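Local coordinates for protein Two-component response regulator, LuxR family (Aurantimonas sp., PDB 3CZ5) that probably acts as a phosphorylation-controlled transcription regulator that binds DNA, represented here by its receiver domain, at residues G20-I25 with Y31-E36; G65-T70 with A94-E99; K108-A113 with A128-I133. All blocks are in the same frame, centred on the assembly; numbering follows the deposited sequence.

Contact 1: residues G20-I25 with Y31-E36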
loop_
_atom_site.group_PDB
_atom_site.type_symbol
_atom_site.label_atom_id
_atom_site.label_comp_id
_atom_site.label_asym_id
_atom_site.label_seq_id
_atom_site.Cartn_x
_atom_site.Cartn_y
_atom_site.Cartn_z
ATOM N N GLY A 20 13.421 -4.212 -6.200
ATOM C CA GLY A 20 14.047 -4.280 -4.951
ATOM C C GLY A 20 13.018 -4.582 -3.882
ATOM O O GLY A 20 13.248 -5.373 -2.966
ATOM N N TYR A 21 11.867 -3.950 -3.965
ATOM C CA TYR A 21 10.870 -4.219 -2.954
ATOM C C TYR A 21 10.237 -5.562 -3.150
ATOM O O TYR A 21 9.861 -6.217 -2.166
ATOM C CB TYR A 21 9.798 -3.170 -2.944
ATOM C CG TYR A 21 10.256 -1.873 -2.380
ATOM C CD1 TYR A 21 10.877 -1.862 -1.193
ATOM C CD2 TYR A 21 10.038 -0.674 -3.037
ATOM C CE1 TYR A 21 11.300 -0.733 -0.627
ATOM C CE2 TYR A 21 10.452 0.519 -2.470
ATOM C CZ TYR A 21 11.102 0.460 -1.238
ATOM O OH TYR A 21 11.608 1.565 -0.571
ATOM N N ARG A 22 10.091 -6.012 -4.389
ATOM C CA ARG A 22 9.622 -7.389 -4.506
ATOM C C ARG A 22 10.527 -8.359 -3.732
ATOM O O ARG A 22 10.092 -9.227 -2.961
ATOM C CB ARG A 22 9.589 -7.823 -5.945
ATOM C CG ARG A 22 9.502 -9.338 -6.070
ATOM C CD ARG A 22 9.408 -9.634 -7.548
ATOM N NE ARG A 22 10.737 -9.770 -8.182
ATOM C CZ ARG A 22 11.659 -10.618 -7.730
ATOM N NH1 ARG A 22 11.385 -11.380 -6.701
ATOM N NH2 ARG A 22 12.824 -10.727 -8.329
ATOM N N ARG A 23 11.817 -8.206 -3.944
ATOM C CA ARG A 23 12.738 -9.148 -3.332
ATOM C C ARG A 23 12.720 -8.991 -1.829
ATOM O O ARG A 23 12.971 -9.932 -1.103
ATOM C CB ARG A 23 14.126 -9.041 -3.948
ATOM C CG ARG A 23 14.042 -9.198 -5.473
ATOM C CD ARG A 23 15.349 -8.838 -6.214
ATOM N NE ARG A 23 16.453 -9.738 -5.870
ATOM C CZ ARG A 23 17.740 -9.391 -5.935
ATOM N NH1 ARG A 23 18.079 -8.158 -6.362
ATOM N NH2 ARG A 23 18.691 -10.277 -5.610
ATOM N N LEU A 24 12.392 -7.810 -1.348
ATOM C CA LEU A 24 12.295 -7.653 0.090
ATOM C C LEU A 24 11.068 -8.365 0.585
ATOM O O LEU A 24 11.133 -9.136 1.503
ATOM C CB LEU A 24 12.165 -6.186 0.502
ATOM C CG LEU A 24 12.497 -5.892 1.958
ATOM C CD1 LEU A 24 13.841 -6.439 2.287
ATOM C CD2 LEU A 24 12.499 -4.438 2.174
ATOM N N ILE A 25 9.943 -8.109 -0.042
ATOM C CA ILE A 25 8.738 -8.734 0.407
ATOM C C ILE A 25 8.837 -10.246 0.391
ATOM O O ILE A 25 8.203 -10.939 1.240
ATOM C CB ILE A 25 7.554 -8.342 -0.447
ATOM C CG1 ILE A 25 7.456 -6.819 -0.527
ATOM C CG2 ILE A 25 6.293 -8.798 0.206
ATOM C CD1 ILE A 25 6.125 -6.313 -0.863
ATOM N N TYR A 31 4.991 -15.254 1.216
ATOM C CA TYR A 31 4.543 -14.108 0.455
ATOM C C TYR A 31 4.921 -14.103 -1.066
ATOM O O TYR A 31 6.078 -13.996 -1.405
ATOM C CB TYR A 31 5.111 -12.864 1.138
ATOM C CG TYR A 31 4.383 -12.518 2.444
ATOM C CD1 TYR A 31 3.606 -13.486 3.129
ATOM C CD2 TYR A 31 4.488 -11.241 3.012
ATOM C CE1 TYR A 31 2.919 -13.144 4.353
ATOM C CE2 TYR A 31 3.810 -10.903 4.171
ATOM C CZ TYR A 31 3.043 -11.848 4.864
ATOM O OH TYR A 31 2.414 -11.449 6.031
ATOM N N ALA A 32 3.966 -14.158 -1.994
ATOM C CA ALA A 32 4.399 -14.063 -3.377
ATOM C C ALA A 32 3.923 -12.841 -4.147
ATOM O O ALA A 32 2.758 -12.510 -4.218
ATOM C CB ALA A 32 4.120 -15.339 -4.138
ATOM N N VAL A 33 4.859 -12.117 -4.696
ATOM C CA VAL A 33 4.460 -10.976 -5.465
ATOM C C VAL A 33 4.057 -11.487 -6.818
ATOM O O VAL A 33 4.919 -11.943 -7.613
ATOM C CB VAL A 33 5.567 -9.930 -5.684
ATOM C CG1 VAL A 33 4.954 -8.786 -6.400
ATOM C CG2 VAL A 33 6.128 -9.447 -4.370
ATOM N N VAL A 34 2.771 -11.333 -7.109
ATOM C CA VAL A 34 2.155 -12.083 -8.161
ATOM C C VAL A 34 1.821 -11.276 -9.464
ATOM O O VAL A 34 1.702 -11.852 -10.546
ATOM C CB VAL A 34 0.934 -12.654 -7.565
ATOM C CG1 VAL A 34 -0.190 -11.683 -7.810
ATOM C CG2 VAL A 34 0.671 -13.956 -8.094
ATOM N N ALA A 35 1.677 -9.955 -9.366
ATOM C CA ALA A 35 1.466 -9.085 -10.532
ATOM C C ALA A 35 2.239 -7.818 -10.187
ATOM O O ALA A 35 2.177 -7.406 -9.022
ATOM C CB ALA A 35 0.040 -8.743 -10.661
ATOM N N GLU A 36 2.967 -7.239 -11.163
ATOM C CA GLU A 36 3.548 -5.915 -11.024
ATOM C C GLU A 36 2.918 -4.852 -11.979
ATOM O O GLU A 36 2.849 -5.036 -13.217
ATOM C CB GLU A 36 5.027 -6.006 -11.243
ATOM C CG GLU A 36 5.718 -6.625 -10.141
ATOM C CD GLU A 36 7.181 -6.526 -10.365
ATOM O OE1 GLU A 36 7.528 -6.196 -11.526
ATOM O OE2 GLU A 36 7.969 -6.781 -9.420
#
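Arg22 is the first residue of the helical segment 20-25 to meet the strand, and it does so with its methylenes rather than its charge. Its CG stands anti to the backbone N (chi1 163°), which brings that carbon to 3.8 Å from Val33 CG2. Farther out, Arg22 CD lies 3.7 Å from Glu36 OE2. The carboxylate oxygen approaches the edge of the guanidinium near its plane, but Arg22 NE and Glu36 OE2 remain 4.3 Å apart, too far for a salt bridge. The firm ion pairs run to the helix itself instead, Arg22 NE to Glu19 and Glu36 OE1 to Arg18, so any attraction between Arg22 and Glu36 across the contact is probably weak.

One turn later, Ile25 supplies the buried, apolar half. Its CG2 comes to 4.1 Å from Tyr31 CD2, the two side chains crossing at about a right angle, while Ile25 CB sits 4.3 Å from Val33 CG2. The backbone joins in as well, with Ile25 O 3.6 Å from Tyr31 CB. Helix 114-122 covers this end through Leu115 and Ile119.

The short segments run largely antiparallel, at 147° and 8.3 Å between axes, as expected when a helix returns the chain to start a parallel neighbour: this is the helix-to-strand half of the first beta-alpha-beta crossover of a CheY-like receiver domain.

Contact 2: residues G65-T70 with A94-E99; sequences GGIEAT and ALKAFE
Gly66 O, the carbonyl oxygen just ahead of the Ile67 that reaches across to Lys96 and Ala97, is approached by two groups of Thr70. The hydroxyl Thr70 OG1 donates to it at 2.8 Å, tilted 31° from the carbonyl plane, and so turns the threonine side chain back to the first turn of its own helix; the backbone Thr70 N is only a weak second donor to the same oxygen. The contact joins helices 66-76 and 91-99, neighbours on one side of the central parallel sheet in the CheY-like receiver fold.

Between the helices the meeting is wholly apolar and rests on a single residue. Ile67 points its CB toward the other helix and sends its CG1-CD1 branch over the backbone between Lys96 and Ala97. The modelled approach of the terminal methyl to the Ala97 backbone is too short to be trusted, so the exact pose of this branch is doubtful. The CA atoms of Ile67 and Ala97 are 5.4 Å apart, and the small alanine is consistent with so close an approach; its methyl also packs on Ile84 and Tyr105 of strands 82-86 and 104-107. An alanine in place of Ile67 is likely to open a gap between the two helices, since no other side chain of segment 65-70 touches segment 94-99.

Lys96 takes part through the base of its side chain while its amino end leads away. Nearer the root of the isoleucine branch, Ile67 CG1 lies 3.7 Å from Ala97 CA.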
loop_
_atom_site.group_PDB
_atom_site.type_symbol
_atom_site.label_atom_id
_atom_site.label_comp_id
_atom_site.label_asym_id
_atom_site.label_seq_id
_atom_site.Cartn_x
_atom_site.Cartn_y
_atom_site.Cartn_z
ATOM N N GLY A 65 -3.193 8.716 -8.800
ATOM C CA GLY A 65 -2.258 8.064 -7.889
ATOM C C GLY A 65 -2.945 7.058 -7.037
ATOM O O GLY A 65 -4.014 6.617 -7.388
ATOM N N GLY A 66 -2.372 6.726 -5.892
ATOM C CA GLY A 66 -2.812 5.551 -5.201
ATOM C C GLY A 66 -4.142 5.801 -4.575
ATOM O O GLY A 66 -4.893 4.889 -4.374
ATOM N N ILE A 67 -4.432 7.049 -4.270
ATOM C CA ILE A 67 -5.662 7.364 -3.561
ATOM C C ILE A 67 -6.853 7.202 -4.548
ATOM O O ILE A 67 -7.867 6.573 -4.205
ATOM C CB ILE A 67 -5.567 8.771 -2.888
ATOM C CG1 ILE A 67 -6.325 8.851 -1.577
ATOM C CG2 ILE A 67 -5.999 9.832 -3.802
ATOM C CD1 ILE A 67 -5.331 8.986 -0.349
ATOM N N GLU A 68 -6.710 7.741 -5.770
ATOM C CA GLU A 68 -7.743 7.587 -6.813
ATOM C C GLU A 68 -7.883 6.088 -7.172
ATOM O O GLU A 68 -8.982 5.508 -7.159
ATOM C CB GLU A 68 -7.467 8.499 -8.046
ATOM C CG GLU A 68 -7.494 10.139 -7.771
ATOM C CD GLU A 68 -6.062 10.966 -7.709
ATOM O OE1 GLU A 68 -5.262 10.824 -6.707
ATOM O OE2 GLU A 68 -5.793 11.773 -8.667
ATOM N N ALA A 69 -6.735 5.475 -7.443
ATOM C CA ALA A 69 -6.612 4.027 -7.606
ATOM C C ALA A 69 -7.381 3.334 -6.547
ATOM O O ALA A 69 -8.084 2.386 -6.819
ATOM C CB ALA A 69 -5.192 3.588 -7.507
ATOM N N THR A 70 -7.219 3.769 -5.315
ATOM C CA THR A 70 -7.752 2.934 -4.211
ATOM C C THR A 70 -9.270 2.988 -4.263
ATOM O O THR A 70 -9.907 1.973 -4.056
ATOM C CB THR A 70 -7.329 3.395 -2.802
ATOM O OG1 THR A 70 -5.965 3.034 -2.570
ATOM C CG2 THR A 70 -8.252 2.767 -1.719
ATOM N N ALA A 94 -2.354 10.698 4.454
ATOM C CA ALA A 94 -2.717 9.434 4.987
ATOM C C ALA A 94 -4.204 9.451 5.374
ATOM O O ALA A 94 -4.943 8.533 5.040
ATOM C CB ALA A 94 -1.860 9.130 6.129
ATOM N N LEU A 95 -4.671 10.487 6.066
ATOM C CA LEU A 95 -6.122 10.550 6.336
ATOM C C LEU A 95 -6.928 10.324 5.064
ATOM O O LEU A 95 -7.868 9.563 5.055
ATOM C CB LEU A 95 -6.546 11.891 6.898
ATOM C CG LEU A 95 -5.902 12.020 8.259
ATOM C CD1 LEU A 95 -5.870 13.534 8.705
ATOM C CD2 LEU A 95 -6.609 11.060 9.218
ATOM N N LYS A 96 -6.595 11.030 4.004
ATOM C CA LYS A 96 -7.272 10.861 2.745
ATOM C C LYS A 96 -7.289 9.372 2.383
ATOM O O LYS A 96 -8.373 8.785 2.127
ATOM C CB LYS A 96 -6.479 11.608 1.683
ATOM C CG LYS A 96 -7.323 12.419 0.748
ATOM C CD LYS A 96 -6.641 13.769 0.433
ATOM C CE LYS A 96 -7.613 14.982 0.501
ATOM N NZ LYS A 96 -6.823 16.246 0.471
ATOM N N ALA A 97 -6.074 8.788 2.373
ATOM C CA ALA A 97 -5.815 7.500 1.820
ATOM C C ALA A 97 -6.738 6.717 2.610
ATOM O O ALA A 97 -7.499 5.923 2.049
ATOM C CB ALA A 97 -4.427 7.059 2.095
ATOM N N PHE A 98 -6.731 6.933 3.928
ATOM C CA PHE A 98 -7.647 6.123 4.770
ATOM C C PHE A 98 -9.111 6.329 4.427
ATOM O O PHE A 98 -9.854 5.369 4.331
ATOM C CB PHE A 98 -7.430 6.238 6.274
ATOM C CG PHE A 98 -6.183 5.541 6.745
ATOM C CD1 PHE A 98 -6.059 4.143 6.668
ATOM C CD2 PHE A 98 -5.086 6.278 7.265
ATOM C CE1 PHE A 98 -4.843 3.490 7.123
ATOM C CE2 PHE A 98 -3.910 5.638 7.704
ATOM C CZ PHE A 98 -3.791 4.280 7.623
ATOM N N GLU A 99 -9.519 7.567 4.194
ATOM C CA GLU A 99 -10.926 7.878 4.084
ATOM C C GLU A 99 -11.292 7.199 2.765
ATOM O O GLU A 99 -12.406 6.698 2.612
ATOM C CB GLU A 99 -11.162 9.420 4.227
ATOM C CG GLU A 99 -12.351 10.046 3.541
ATOM C CD GLU A 99 -12.141 11.564 3.300
ATOM O OE1 GLU A 99 -10.972 12.044 3.432
ATOM O OE2 GLU A 99 -13.138 12.288 2.982
#

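Contact 3: residues K108-A113 with A128-I133. With PO4 (phosphate ion), chain E.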
loop_
_atom_site.group_PDB
_atom_site.type_symbol
_atom_site.label_atom_id
_atom_site.label_comp_id
_atom_site.label_asym_id
_atom_site.label_seq_id
_atom_site.Cartn_x
_atom_site.Cartn_y
_atom_site.Cartn_z
ATOM N N LYS A 108 8.351 5.201 2.848
ATOM C CA LYS A 108 9.464 4.543 2.245
ATOM C C LYS A 108 10.796 4.823 2.935
ATOM O O LYS A 108 11.745 4.086 2.722
ATOM C CB LYS A 108 9.542 4.925 0.786
ATOM C CG LYS A 108 8.626 4.089 -0.053
ATOM C CD LYS A 108 8.712 4.388 -1.540
ATOM C CE LYS A 108 8.060 3.249 -2.245
ATOM N NZ LYS A 108 7.392 3.761 -3.401
ATOM N N SER A 109 10.878 5.855 3.765
ATOM C CA SER A 109 12.091 6.035 4.526
ATOM C C SER A 109 11.894 5.584 5.942
ATOM O O SER A 109 12.628 6.042 6.821
ATOM C CB SER A 109 12.516 7.492 4.536
ATOM O OG SER A 109 11.378 8.353 4.642
ATOM N N SER A 110 10.920 4.711 6.185
ATOM C CA SER A 110 10.800 4.166 7.529
ATOM C C SER A 110 11.765 3.019 7.591
ATOM O O SER A 110 12.443 2.748 6.612
ATOM C CB SER A 110 9.383 3.690 7.836
ATOM O OG SER A 110 8.399 4.725 7.658
ATOM N N ASP A 111 11.886 2.327 8.709
ATOM C CA ASP A 111 12.845 1.250 8.654
ATOM C C ASP A 111 12.360 0.251 7.591
ATOM O O ASP A 111 11.214 -0.133 7.593
ATOM C CB ASP A 111 13.035 0.572 10.002
ATOM C CG ASP A 111 14.114 -0.521 9.933
ATOM O OD1 ASP A 111 15.127 -0.377 10.673
ATOM O OD2 ASP A 111 13.972 -1.483 9.102
ATOM N N PRO A 112 13.228 -0.179 6.660
ATOM C CA PRO A 112 12.759 -1.185 5.692
ATOM C C PRO A 112 11.721 -2.239 6.183
ATOM O O PRO A 112 10.722 -2.472 5.453
ATOM C CB PRO A 112 14.070 -1.839 5.232
ATOM C CG PRO A 112 15.194 -0.874 5.674
ATOM C CD PRO A 112 14.539 0.350 6.251
ATOM N N ALA A 113 11.975 -2.848 7.372
ATOM C CA ALA A 113 11.114 -3.894 7.993
ATOM C C ALA A 113 9.640 -3.518 7.903
ATOM O O ALA A 113 8.774 -4.374 7.696
ATOM C CB ALA A 113 11.467 -4.119 9.409
ATOM N N ALA A 128 -2.470 -0.530 9.088
ATOM C CA ALA A 128 -1.031 -0.402 9.258
ATOM C C ALA A 128 -0.566 1.011 8.963
ATOM O O ALA A 128 -0.977 1.638 7.967
ATOM C CB ALA A 128 -0.278 -1.415 8.443
ATOM N N MET A 129 0.302 1.485 9.863
ATOM C CA MET A 129 0.823 2.860 9.929
ATOM C C MET A 129 2.277 2.799 10.378
ATOM O O MET A 129 2.568 2.449 11.510
ATOM C CB MET A 129 0.034 3.669 10.978
ATOM C CG MET A 129 -0.751 4.819 10.400
ATOM S SD MET A 129 -1.858 5.599 11.560
ATOM C CE MET A 129 -2.654 4.139 12.133
ATOM N N SER A 130 3.234 3.153 9.550
ATOM C CA SER A 130 4.505 3.346 10.183
ATOM C C SER A 130 4.458 4.450 11.335
ATOM O O SER A 130 3.538 5.308 11.414
ATOM C CB SER A 130 5.592 3.588 9.140
ATOM O OG SER A 130 5.236 4.661 8.338
ATOM N N PRO A 131 5.443 4.371 12.261
ATOM C CA PRO A 131 5.677 5.280 13.360
ATOM C C PRO A 131 5.616 6.729 12.942
ATOM O O PRO A 131 4.920 7.537 13.541
ATOM C CB PRO A 131 7.097 4.959 13.750
ATOM C CG PRO A 131 7.555 3.924 12.871
ATOM C CD PRO A 131 6.371 3.239 12.366
ATOM N N ASP A 132 6.363 7.085 11.930
ATOM C CA ASP A 132 6.453 8.502 11.621
ATOM C C ASP A 132 5.091 9.083 11.303
ATOM O O ASP A 132 4.778 10.209 11.689
ATOM C CB ASP A 132 7.425 8.722 10.492
ATOM C CG ASP A 132 7.151 7.821 9.320
ATOM O OD1 ASP A 132 7.013 8.414 8.280
ATOM O OD2 ASP A 132 7.114 6.561 9.349
ATOM N N ILE A 133 4.220 8.319 10.680
ATOM C CA ILE A 133 2.910 8.874 10.360
ATOM C C ILE A 133 1.922 8.809 11.520
ATOM O O ILE A 133 1.125 9.746 11.740
ATOM C CB ILE A 133 2.341 8.203 9.127
ATOM C CG1 ILE A 133 2.728 9.016 7.886
ATOM C CG2 ILE A 133 0.833 8.018 9.243
ATOM C CD1 ILE A 133 3.111 8.082 6.831
HETATM P P PO4 E . 5.823 7.549 -4.163
HETATM O O1 PO4 E . 6.508 8.834 -3.856
HETATM O O2 PO4 E . 6.571 6.283 -3.809
HETATM O O3 PO4 E . 4.451 7.524 -3.552
HETATM O O4 PO4 E . 5.684 7.826 -5.637
#
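The loop 108-113 and the strand-to-helix junction 128-133 come nearest at Ser110 and Ser130, whose CA atoms are 6.9 Å apart, and no backbone hydrogen bond joins them. The loop follows strand 104-107 of the CheY-like receiver fold and opens with Lys108, in the position of the lysine characteristic of these active sites; the second segment starts in the sheet's edge strand and enters helix 131-142.

Side-chain oxygens make the contact. Ser110 OG lies 2.8 Å from Asp132 OD2, a distance suited to a hydrogen bond, although its proton could also be directed to another acceptor. With chi1 at 56°, Ser130 OG sits between its own backbone N and carbonyl carbon, close enough to donate to Asp132 OD2 at 2.9 Å from above the carboxylate plane. The same carboxylate oxygen is thus approached from both segments. Thr107 fastens the cluster to the strand: its OG1 bonds with Ser110 OG and Asp132 OD1, and its backbone N with Ser130 OG.

Beyond the serine, Asp111 OD2 uses its anti lone pair to accept from Ala113 N (3.0 Å), closing an Asx turn just ahead of helix 114-122. At the loop's other end, the amino group of Lys108 forms a salt bridge with Asp58, the predicted phosphorylation site, not phosphorylated here. A phosphate ion, probably from the crystallisation liquor, occupies this pocket and also bonds with Leu59 N, Thr60 N and Thr86 OG1, an arrangement suggestive of phosphoryl recognition. The lysine holds it through a 2.7 Å hydrogen bond from Lys108 NZ to phosphate O2.

From the N terminus the three contacts follow in series, none nesting within or crossing another. Contact 1 closes the short turn between helix 15-25 and edge strand 31-37. Contact 2 then spans 23 intervening residues, including strand 82-86, to join two helices on the far side of the chain's centre, about 21 Å away between contact centres. Contact 3 closes last, around helix 114-122, and ties the loop after strand 104-107 to the junction between strand 128-129 and helix 131-142. It touches both others: Tyr21 CE2 lies 3.6 Å from Lys108 CE, and Phe98 CZ 3.9 Å from Ala128 O, whereas contacts 1 and 2 do not meet.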